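Local coordinates for 462aa long hypothetical selenium-binding protein (Sulfolobus tokodaii, PDB 2ECE) that is of unknown function but belongs to the selenium-binding protein family of beta-propellers and may, like its relatives, bind selenium, at residues A[24-32]-A[44-52]. Numbering follows the deposited sequence.
Sequences PEDLAYVAC and FIAVVDVNP
Cys32 lays its CB over one face of the Phe44 ring, 3.5 Å from the ring centroid, a CH-pi contact at the loop end of an antiparallel hairpin. Phe44 can be followed outward: CB leaves the sheet on the Cys32 side; CG stands between the backbone N and the carbonyl carbon (chi1 60°), which brings the ring back toward the partner strand, against Cys32; CD1 and CD2 meet Cys32 CB more distantly than CE1, CE2 and CZ do, and CE1 lies 3.8 Å from Cys32 SG, an oblique sulfur-aromatic approach. With an alanine here, the CH-pi and sulfur contacts of Cys32 with this ring would probably be lost and a gap opened between Cys32 and Lys63. Cys32 SG also rests 3.9 Å from Ala46 CB, and the Val30 and Val48 side chains meet at an angle, CG2 to CG2 at 4.2 Å. On the other face, Val47 CG2 meets the Tyr29 ring at its edge, 3.9 Å from CD1. Paired backbone bonds join Ala28 with Val48, Val30 with Ala46, and Cys32 with Phe44. Val50 N binds Asp26 O at 3.0 Å, and Asn51 ND2 makes a weak bond to Asp26 OD1, the amide and carboxylate planes parallel to within 1° but stepped apart; Asn51 OD1 accepts from Lys53 N. Asp49 OD1 accepts from Asn51 N in an Asx turn; OD2 forms a salt bridge with Arg118 and hydrogen bonds with the Thr56 and Ser54 hydroxyls. The hairpin forms the two middle strands of a propeller blade, between strands 60-65 and 443-449, with Val48 and Val50 on Phe435 of the neighbouring blade.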
ATOM      1  N   PRO A  24     -10.349  14.568 -12.908  1.00 33.05           N
ATOM      2  CA  PRO A  24      -9.513  14.494 -11.704  1.00 31.69           C
ATOM      3  C   PRO A  24     -10.326  14.101 -10.472  1.00 30.36           C
ATOM      4  O   PRO A  24     -11.557  14.144 -10.492  1.00 29.91           O
ATOM      5  CB  PRO A  24      -8.955  15.915 -11.572  1.00 32.43           C
ATOM      6  CG  PRO A  24      -9.107  16.502 -12.949  1.00 33.23           C
ATOM      7  CD  PRO A  24     -10.431  15.956 -13.391  1.00 33.80           C
ATOM      8  N   GLU A  25      -9.629  13.735  -9.399  1.00 28.91           N
ATOM      9  CA  GLU A  25     -10.277  13.342  -8.149  1.00 26.39           C
ATOM     10  C   GLU A  25     -10.772  14.560  -7.358  1.00 26.66           C
ATOM     11  O   GLU A  25     -10.107  15.592  -7.326  1.00 25.51           O
ATOM     12  CB  GLU A  25      -9.294  12.545  -7.278  1.00 25.32           C
ATOM     13  CG  GLU A  25      -8.126  13.357  -6.704  1.00 22.87           C
ATOM     14  CD  GLU A  25      -6.986  13.583  -7.692  1.00 24.98           C
ATOM     15  OE1 GLU A  25      -7.123  13.204  -8.874  1.00 25.42           O
ATOM     16  OE2 GLU A  25      -5.942  14.145  -7.283  1.00 24.14           O
ATOM     17  N   ASP A  26     -11.937  14.433  -6.724  1.00 26.62           N
ATOM     18  CA  ASP A  26     -12.507  15.506  -5.909  1.00 27.36           C
ATOM     19  C   ASP A  26     -12.215  15.266  -4.427  1.00 27.31           C
ATOM     20  O   ASP A  26     -12.124  16.209  -3.639  1.00 24.40           O
ATOM     21  CB  ASP A  26     -14.031  15.582  -6.059  1.00 30.73           C
ATOM     22  CG  ASP A  26     -14.470  16.231  -7.350  1.00 36.38           C
ATOM     23  OD1 ASP A  26     -13.834  17.224  -7.770  1.00 38.86           O
ATOM     24  OD2 ASP A  26     -15.471  15.758  -7.935  1.00 40.37           O
ATOM     25  N   LEU A  27     -12.074  13.994  -4.058  1.00 25.72           N
ATOM     26  CA  LEU A  27     -11.847  13.628  -2.665  1.00 24.56           C
ATOM     27  C   LEU A  27     -10.764  12.591  -2.479  1.00 23.59           C
ATOM     28  O   LEU A  27     -10.400  11.869  -3.405  1.00 23.02           O
ATOM     29  CB  LEU A  27     -13.133  13.065  -2.056  1.00 23.74           C
ATOM     30  CG  LEU A  27     -14.409  13.880  -2.183  1.00 25.00           C
ATOM     31  CD1 LEU A  27     -15.608  12.965  -1.961  1.00 27.25           C
ATOM     32  CD2 LEU A  27     -14.386  15.035  -1.187  1.00 25.55           C
ATOM     33  N   ALA A  28     -10.279  12.511  -1.245  1.00 23.59           N
ATOM     34  CA  ALA A  28      -9.254  11.553  -0.866  1.00 22.34           C
ATOM     35  C   ALA A  28      -9.696  10.898   0.435  1.00 21.68           C
ATOM     36  O   ALA A  28      -9.890  11.570   1.446  1.00 20.60           O
ATOM     37  CB  ALA A  28      -7.918  12.256  -0.670  1.00 22.69           C
ATOM     38  N   TYR A  29      -9.890   9.588   0.398  1.00 21.12           N
ATOM     39  CA  TYR A  29     -10.287   8.857   1.587  1.00 20.22           C
ATOM     40  C   TYR A  29      -8.979   8.403   2.222  1.00 18.62           C
ATOM     41  O   TYR A  29      -8.111   7.865   1.537  1.00 16.71           O
ATOM     42  CB  TYR A  29     -11.162   7.663   1.195  1.00 20.89           C
ATOM     43  CG  TYR A  29     -12.468   8.078   0.545  1.00 20.20           C
ATOM     44  CD1 TYR A  29     -13.446   8.759   1.272  1.00 19.69           C
ATOM     45  CD2 TYR A  29     -12.724   7.794  -0.800  1.00 18.90           C
ATOM     46  CE1 TYR A  29     -14.652   9.146   0.679  1.00 19.80           C
ATOM     47  CE2 TYR A  29     -13.925   8.175  -1.403  1.00 20.64           C
ATOM     48  CZ  TYR A  29     -14.886   8.848  -0.656  1.00 21.84           C
ATOM     49  OH  TYR A  29     -16.087   9.204  -1.237  1.00 22.22           O
ATOM     50  N   VAL A  30      -8.829   8.629   3.524  1.00 18.12           N
ATOM     51  CA  VAL A  30      -7.586   8.263   4.189  1.00 17.91           C
ATOM     52  C   VAL A  30      -7.792   7.387   5.416  1.00 18.16           C
ATOM     53  O   VAL A  30      -8.573   7.719   6.311  1.00 17.12           O
ATOM     54  CB  VAL A  30      -6.809   9.532   4.603  1.00 18.44           C
ATOM     55  CG1 VAL A  30      -5.426   9.163   5.135  1.00 17.79           C
ATOM     56  CG2 VAL A  30      -6.696  10.480   3.404  1.00 18.77           C
ATOM     57  N   ALA A  31      -7.084   6.264   5.453  1.00 17.43           N
ATOM     58  CA  ALA A  31      -7.180   5.361   6.589  1.00 18.81           C
ATOM     59  C   ALA A  31      -6.385   5.997   7.726  1.00 17.78           C
ATOM     60  O   ALA A  31      -5.177   6.212   7.599  1.00 18.75           O
ATOM     61  CB  ALA A  31      -6.593   4.004   6.229  1.00 17.15           C
ATOM     62  N   CYS A  32      -7.067   6.311   8.825  1.00 18.67           N
ATOM     63  CA  CYS A  32      -6.416   6.935   9.981  1.00 19.23           C
ATOM     64  C   CYS A  32      -6.541   6.076  11.236  1.00 21.26           C
ATOM     65  O   CYS A  32      -7.529   5.375  11.415  1.00 21.18           O
ATOM     66  CB  CYS A  32      -7.024   8.313  10.240  1.00 19.53           C
ATOM     67  SG  CYS A  32      -6.691   9.490   8.910  1.00 19.91           S
ATOM     68  N   PHE A  44     -10.400   5.516  12.114  1.00 18.96           N
ATOM     69  CA  PHE A  44     -11.442   6.086  11.268  1.00 18.98           C
ATOM     70  C   PHE A  44     -10.966   6.352   9.849  1.00 19.03           C
ATOM     71  O   PHE A  44      -9.768   6.366   9.571  1.00 19.47           O
ATOM     72  CB  PHE A  44     -11.930   7.414  11.867  1.00 18.70           C
ATOM     73  CG  PHE A  44     -10.839   8.455  12.001  1.00 19.72           C
ATOM     74  CD1 PHE A  44     -10.661   9.436  11.023  1.00 20.12           C
ATOM     75  CD2 PHE A  44      -9.987   8.451  13.109  1.00 17.77           C
ATOM     76  CE1 PHE A  44      -9.656  10.401  11.146  1.00 20.34           C
ATOM     77  CE2 PHE A  44      -8.980   9.408  13.242  1.00 20.24           C
ATOM     78  CZ  PHE A  44      -8.812  10.392  12.254  1.00 19.84           C
ATOM     79  N   ILE A  45     -11.926   6.563   8.958  1.00 20.92           N
ATOM     80  CA  ILE A  45     -11.630   6.886   7.569  1.00 21.06           C
ATOM     81  C   ILE A  45     -11.895   8.378   7.462  1.00 21.80           C
ATOM     82  O   ILE A  45     -12.991   8.848   7.779  1.00 22.33           O
ATOM     83  CB  ILE A  45     -12.565   6.155   6.581  1.00 20.73           C
ATOM     84  CG1 ILE A  45     -12.172   4.678   6.477  1.00 18.18           C
ATOM     85  CG2 ILE A  45     -12.491   6.832   5.201  1.00 20.11           C
ATOM     86  CD1 ILE A  45     -10.855   4.437   5.750  1.00 18.10           C
ATOM     87  N   ALA A  46     -10.891   9.129   7.035  1.00 21.50           N
ATOM     88  CA  ALA A  46     -11.064  10.565   6.901  1.00 21.23           C
ATOM     89  C   ALA A  46     -11.388  10.907   5.461  1.00 22.40           C
ATOM     90  O   ALA A  46     -10.830  10.313   4.535  1.00 21.70           O
ATOM     91  CB  ALA A  46      -9.801  11.285   7.336  1.00 22.62           C
ATOM     92  N   VAL A  47     -12.305  11.853   5.278  1.00 22.78           N
ATOM     93  CA  VAL A  47     -12.682  12.295   3.944  1.00 22.25           C
ATOM     94  C   VAL A  47     -12.047  13.665   3.749  1.00 21.86           C
ATOM     95  O   VAL A  47     -12.427  14.630   4.409  1.00 23.79           O
ATOM     96  CB  VAL A  47     -14.212  12.417   3.793  1.00 21.09           C
ATOM     97  CG1 VAL A  47     -14.555  12.837   2.374  1.00 20.83           C
ATOM     98  CG2 VAL A  47     -14.876  11.084   4.124  1.00 19.43           C
ATOM     99  N   VAL A  48     -11.071  13.739   2.849  1.00 22.06           N
ATOM    100  CA  VAL A  48     -10.364  14.981   2.571  1.00 22.44           C
ATOM    101  C   VAL A  48     -10.761  15.589   1.227  1.00 24.11           C
ATOM    102  O   VAL A  48     -10.737  14.906   0.191  1.00 22.22           O
ATOM    103  CB  VAL A  48      -8.834  14.758   2.582  1.00 22.42           C
ATOM    104  CG1 VAL A  48      -8.113  16.049   2.237  1.00 23.48           C
ATOM    105  CG2 VAL A  48      -8.392  14.266   3.956  1.00 22.53           C
ATOM    106  N   ASP A  49     -11.134  16.870   1.263  1.00 23.68           N
ATOM    107  CA  ASP A  49     -11.525  17.602   0.061  1.00 25.02           C
ATOM    108  C   ASP A  49     -10.215  17.923  -0.627  1.00 24.51           C
ATOM    109  O   ASP A  49      -9.355  18.635  -0.095  1.00 24.82           O
ATOM    110  CB  ASP A  49     -12.257  18.906   0.395  1.00 26.01           C
ATOM    111  CG  ASP A  49     -12.910  19.534  -0.830  1.00 28.11           C
ATOM    112  OD1 ASP A  49     -12.327  19.438  -1.936  1.00 24.04           O
ATOM    113  OD2 ASP A  49     -14.006  20.124  -0.685  1.00 29.85           O
ATOM    114  N   VAL A  50     -10.078  17.398  -1.831  1.00 24.82           N
ATOM    115  CA  VAL A  50      -8.857  17.550  -2.575  1.00 24.60           C
ATOM    116  C   VAL A  50      -8.951  18.367  -3.875  1.00 25.35           C
ATOM    117  O   VAL A  50      -8.013  18.389  -4.672  1.00 24.26           O
ATOM    118  CB  VAL A  50      -8.282  16.114  -2.776  1.00 27.37           C
ATOM    119  CG1 VAL A  50      -8.184  15.736  -4.230  1.00 26.22           C
ATOM    120  CG2 VAL A  50      -6.968  15.992  -2.050  1.00 26.38           C
ATOM    121  N   ASN A  51     -10.070  19.070  -4.045  1.00 26.80           N
ATOM    122  CA  ASN A  51     -10.347  19.923  -5.212  1.00 28.23           C
ATOM    123  C   ASN A  51      -9.958  21.376  -4.883  1.00 28.36           C
ATOM    124  O   ASN A  51     -10.578  22.002  -4.028  1.00 27.05           O
ATOM    125  CB  ASN A  51     -11.846  19.872  -5.526  1.00 29.17           C
ATOM    126  CG  ASN A  51     -12.214  20.589  -6.816  1.00 33.06           C
ATOM    127  OD1 ASN A  51     -11.562  21.554  -7.229  1.00 32.75           O
ATOM    128  ND2 ASN A  51     -13.287  20.127  -7.449  1.00 33.52           N
ATOM    129  N   PRO A  52      -8.943  21.932  -5.571  1.00 30.33           N
ATOM    130  CA  PRO A  52      -8.458  23.306  -5.361  1.00 32.97           C
ATOM    131  C   PRO A  52      -9.516  24.403  -5.469  1.00 34.17           C
ATOM    132  O   PRO A  52      -9.389  25.465  -4.855  1.00 35.49           O
ATOM    133  CB  PRO A  52      -7.377  23.456  -6.430  1.00 32.23           C
ATOM    134  CG  PRO A  52      -6.872  22.063  -6.581  1.00 31.86           C
ATOM    135  CD  PRO A  52      -8.151  21.271  -6.618  1.00 30.47           C
TER
HETATM  136  O   HOH W   1      -7.771  17.233  -7.461  1.00 36.33           O